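Local coordinates for protein cytokinin riboside 5'-monophosphate phosphoribohydrolase (Corynebacterium glutamicum, PDB 5ZBL) that is a bacterial protein of the possible lysine decarboxylase family (SLOG clan), with a Rossmann-like fold built round a parallel beta sheet, at residues P8-V13 with R41-V46. Residues are numbered along the deposited sequence; the frame is centred on the assembly and turned at random.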
ATOM      1  N   PRO A   8      14.266  22.487  -6.097  1.00 62.69           N
ATOM      2  CA  PRO A   8      14.885  21.164  -6.092  1.00 65.33           C
ATOM      3  C   PRO A   8      15.102  20.637  -7.507  1.00 56.49           C
ATOM      4  O   PRO A   8      14.436  21.062  -8.431  1.00 51.72           O
ATOM      5  CB  PRO A   8      13.863  20.280  -5.320  1.00 65.55           C
ATOM      6  CG  PRO A   8      12.721  21.177  -4.940  1.00 63.34           C
ATOM      7  CD  PRO A   8      12.823  22.403  -5.800  1.00 64.16           C
ATOM      8  N   THR A   9      16.047  19.725  -7.652  1.00 60.33           N
ATOM      9  CA  THR A   9      16.237  18.974  -8.894  1.00 55.36           C
ATOM     10  C   THR A   9      16.266  17.490  -8.595  1.00 49.10           C
ATOM     11  O   THR A   9      16.360  17.042  -7.437  1.00 47.75           O
ATOM     12  CB  THR A   9      17.548  19.378  -9.636  1.00 57.97           C
ATOM     13  OG1 THR A   9      18.674  19.324  -8.738  1.00 53.36           O
ATOM     14  CG2 THR A   9      17.415  20.787 -10.219  1.00 61.75           C
ATOM     15  N   LEU A  10      16.214  16.732  -9.674  1.00 51.00           N
ATOM     16  CA  LEU A  10      16.187  15.300  -9.611  1.00 47.45           C
ATOM     17  C   LEU A  10      17.612  14.742  -9.549  1.00 47.65           C
ATOM     18  O   LEU A  10      18.185  14.380 -10.571  1.00 58.55           O
ATOM     19  CB  LEU A  10      15.431  14.761 -10.836  1.00 46.56           C
ATOM     20  CG  LEU A  10      15.069  13.282 -10.714  1.00 46.97           C
ATOM     21  CD1 LEU A  10      13.914  13.113  -9.746  1.00 50.35           C
ATOM     22  CD2 LEU A  10      14.727  12.693 -12.054  1.00 51.92           C
ATOM     23  N   GLN A  11      18.156  14.641  -8.345  1.00 43.43           N
ATOM     24  CA  GLN A  11      19.496  14.075  -8.109  1.00 48.16           C
ATOM     25  C   GLN A  11      19.442  12.633  -7.613  1.00 46.68           C
ATOM     26  O   GLN A  11      20.349  11.832  -7.896  1.00 38.32           O
ATOM     27  CB  GLN A  11      20.273  14.984  -7.145  1.00 56.06           C
ATOM     28  CG  GLN A  11      20.178  16.447  -7.601  1.00 65.75           C
ATOM     29  CD  GLN A  11      21.279  17.328  -7.072  1.00 72.10           C
ATOM     30  OE1 GLN A  11      21.594  17.294  -5.897  1.00 68.12           O
ATOM     31  NE2 GLN A  11      21.855  18.144  -7.944  1.00 79.89           N
ATOM     32  N   ARG A  12      18.371  12.285  -6.904  1.00 44.28           N
ATOM     33  CA  ARG A  12      18.171  10.913  -6.475  1.00 45.54           C
ATOM     34  C   ARG A  12      16.789  10.465  -6.798  1.00 41.68           C
ATOM     35  O   ARG A  12      15.830  11.238  -6.697  1.00 41.02           O
ATOM     36  CB  ARG A  12      18.409  10.795  -4.989  1.00 46.84           C
ATOM     37  CG  ARG A  12      19.888  10.783  -4.617  1.00 57.82           C
ATOM     38  CD  ARG A  12      20.135  11.548  -3.340  1.00 64.71           C
ATOM     39  NE  ARG A  12      19.755  12.956  -3.550  1.00 74.24           N
ATOM     40  CZ  ARG A  12      19.336  13.805  -2.612  1.00 72.57           C
ATOM     41  NH1 ARG A  12      19.213  13.416  -1.338  1.00 67.48           N
ATOM     42  NH2 ARG A  12      19.028  15.061  -2.962  1.00 76.04           N
ATOM     43  N   VAL A  13      16.681   9.199  -7.170  1.00 39.31           N
ATOM     44  CA  VAL A  13      15.380   8.553  -7.233  1.00 37.55           C
ATOM     45  C   VAL A  13      15.282   7.416  -6.256  1.00 36.46           C
ATOM     46  O   VAL A  13      16.196   6.550  -6.163  1.00 37.90           O
ATOM     47  CB  VAL A  13      15.009   8.012  -8.627  1.00 42.28           C
ATOM     48  CG1 VAL A  13      14.788   9.173  -9.592  1.00 44.73           C
ATOM     49  CG2 VAL A  13      16.021   6.956  -9.110  1.00 42.39           C
ATOM     50  N   ARG A  41      22.612  10.240 -16.571  1.00 52.25           N
ATOM     51  CA  ARG A  41      22.117  11.600 -16.331  1.00 51.28           C
ATOM     52  C   ARG A  41      22.556  12.169 -14.985  1.00 48.19           C
ATOM     53  O   ARG A  41      22.032  13.193 -14.552  1.00 50.87           O
ATOM     54  CB  ARG A  41      20.593  11.642 -16.456  1.00 56.91           C
ATOM     55  CG  ARG A  41      20.056  11.428 -17.888  1.00 65.21           C
ATOM     56  CD  ARG A  41      18.693  10.723 -17.873  1.00 65.83           C
ATOM     57  NE  ARG A  41      17.743  11.051 -18.942  1.00 71.29           N
ATOM     58  CZ  ARG A  41      17.879  10.743 -20.237  1.00 75.82           C
ATOM     59  NH1 ARG A  41      18.984  10.144 -20.700  1.00 81.20           N
ATOM     60  NH2 ARG A  41      16.904  11.073 -21.092  1.00 77.64           N
ATOM     61  N   GLY A  42      23.520  11.540 -14.319  1.00 39.62           N
ATOM     62  CA  GLY A  42      23.907  11.978 -13.001  1.00 41.05           C
ATOM     63  C   GLY A  42      22.939  11.672 -11.851  1.00 46.99           C
ATOM     64  O   GLY A  42      23.039  12.294 -10.787  1.00 47.02           O
ATOM     65  N   ILE A  43      22.041  10.693 -12.021  1.00 44.89           N
ATOM     66  CA  ILE A  43      21.058  10.389 -10.997  1.00 43.00           C
ATOM     67  C   ILE A  43      21.450   9.131 -10.187  1.00 44.99           C
ATOM     68  O   ILE A  43      21.806   8.105 -10.781  1.00 46.00           O
ATOM     69  CB  ILE A  43      19.678  10.225 -11.629  1.00 44.11           C
ATOM     70  CG1 ILE A  43      19.225  11.557 -12.286  1.00 44.00           C
ATOM     71  CG2 ILE A  43      18.689   9.695 -10.598  1.00 44.55           C
ATOM     72  CD1 ILE A  43      18.007  11.406 -13.183  1.00 43.80           C
ATOM     73  N   ASP A  44      21.352   9.214  -8.847  1.00 38.82           N
ATOM     74  CA  ASP A  44      21.623   8.083  -7.962  1.00 39.85           C
ATOM     75  C   ASP A  44      20.398   7.395  -7.338  1.00 36.94           C
ATOM     76  O   ASP A  44      19.290   7.908  -7.368  1.00 37.36           O
ATOM     77  CB  ASP A  44      22.592   8.536  -6.875  1.00 46.86           C
ATOM     78  CG  ASP A  44      23.977   8.887  -7.446  1.00 47.81           C
ATOM     79  OD1 ASP A  44      24.501   8.125  -8.334  1.00 51.85           O
ATOM     80  OD2 ASP A  44      24.506   9.927  -7.010  1.00 40.86           O
ATOM     81  N   LEU A  45      20.651   6.223  -6.774  1.00 33.97           N
ATOM     82  CA  LEU A  45      19.632   5.292  -6.255  1.00 31.89           C
ATOM     83  C   LEU A  45      19.414   5.408  -4.744  1.00 29.30           C
ATOM     84  O   LEU A  45      20.352   5.344  -3.949  1.00 29.86           O
ATOM     85  CB  LEU A  45      20.032   3.836  -6.582  1.00 31.14           C
ATOM     86  CG  LEU A  45      19.144   2.706  -6.038  1.00 34.64           C
ATOM     87  CD1 LEU A  45      17.707   2.906  -6.491  1.00 36.62           C
ATOM     88  CD2 LEU A  45      19.615   1.345  -6.484  1.00 32.73           C
ATOM     89  N   VAL A  46      18.172   5.550  -4.347  1.00 27.89           N
ATOM     90  CA  VAL A  46      17.794   5.317  -2.969  1.00 28.64           C
ATOM     91  C   VAL A  46      16.819   4.167  -3.048  1.00 30.21           C
ATOM     92  O   VAL A  46      15.860   4.222  -3.847  1.00 30.78           O
ATOM     93  CB  VAL A  46      17.085   6.498  -2.350  1.00 28.65           C
ATOM     94  CG1 VAL A  46      16.759   6.187  -0.904  1.00 29.79           C
ATOM     95  CG2 VAL A  46      17.961   7.758  -2.450  1.00 32.38           C
TER
HETATM   96  O   HOH W   1      23.204  12.525  -7.300  1.00 46.60           O
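Asp-44 sits between Gln-11 and Val-13 where strands 12-16 and 44-47 begin side by side in parallel. Asp-44 N donates to Gln-11 O (3.0 Å), Val-13 N to Asp-44 O (2.9 Å), and Val-46 N to Val-13 O (2.9 Å). A water within bonding distance of Asp-44 OD2 probably donates to Gln-11 O as well, at the start of the strands.

Beta-branched Ile-43 and Val-13 suit extended chain and a buried flank: Ile-43 CG2, anti to the backbone N, lies 4.1 Å from Val-13 CG1, while Ile-43 CD1 reaches Leu-10 CD2 at 3.7 Å. Met-185 of helix 178-186 packs on both Leu-10 and Val-13. Arg-12 and Asp-44 share the other face, where the aliphatic part of Arg-12 lies by Val-46, CB to CG2 4.0 Å. The charged ends of Arg-12 and Asp-44 part company: the guanidinium forms a salt bridge with Asp-108, and Asp-44 OD1 accepts from Glu-68 N.

Gly-42 readily takes the positive phi that closes helix 25-40 in a Schellman motif. Main-chain bonds and apolar packing thus join both strands of a beta-alpha-beta crossover, while Arg-12 and Asp-44 add polar links to residues just before the strands on the far sides.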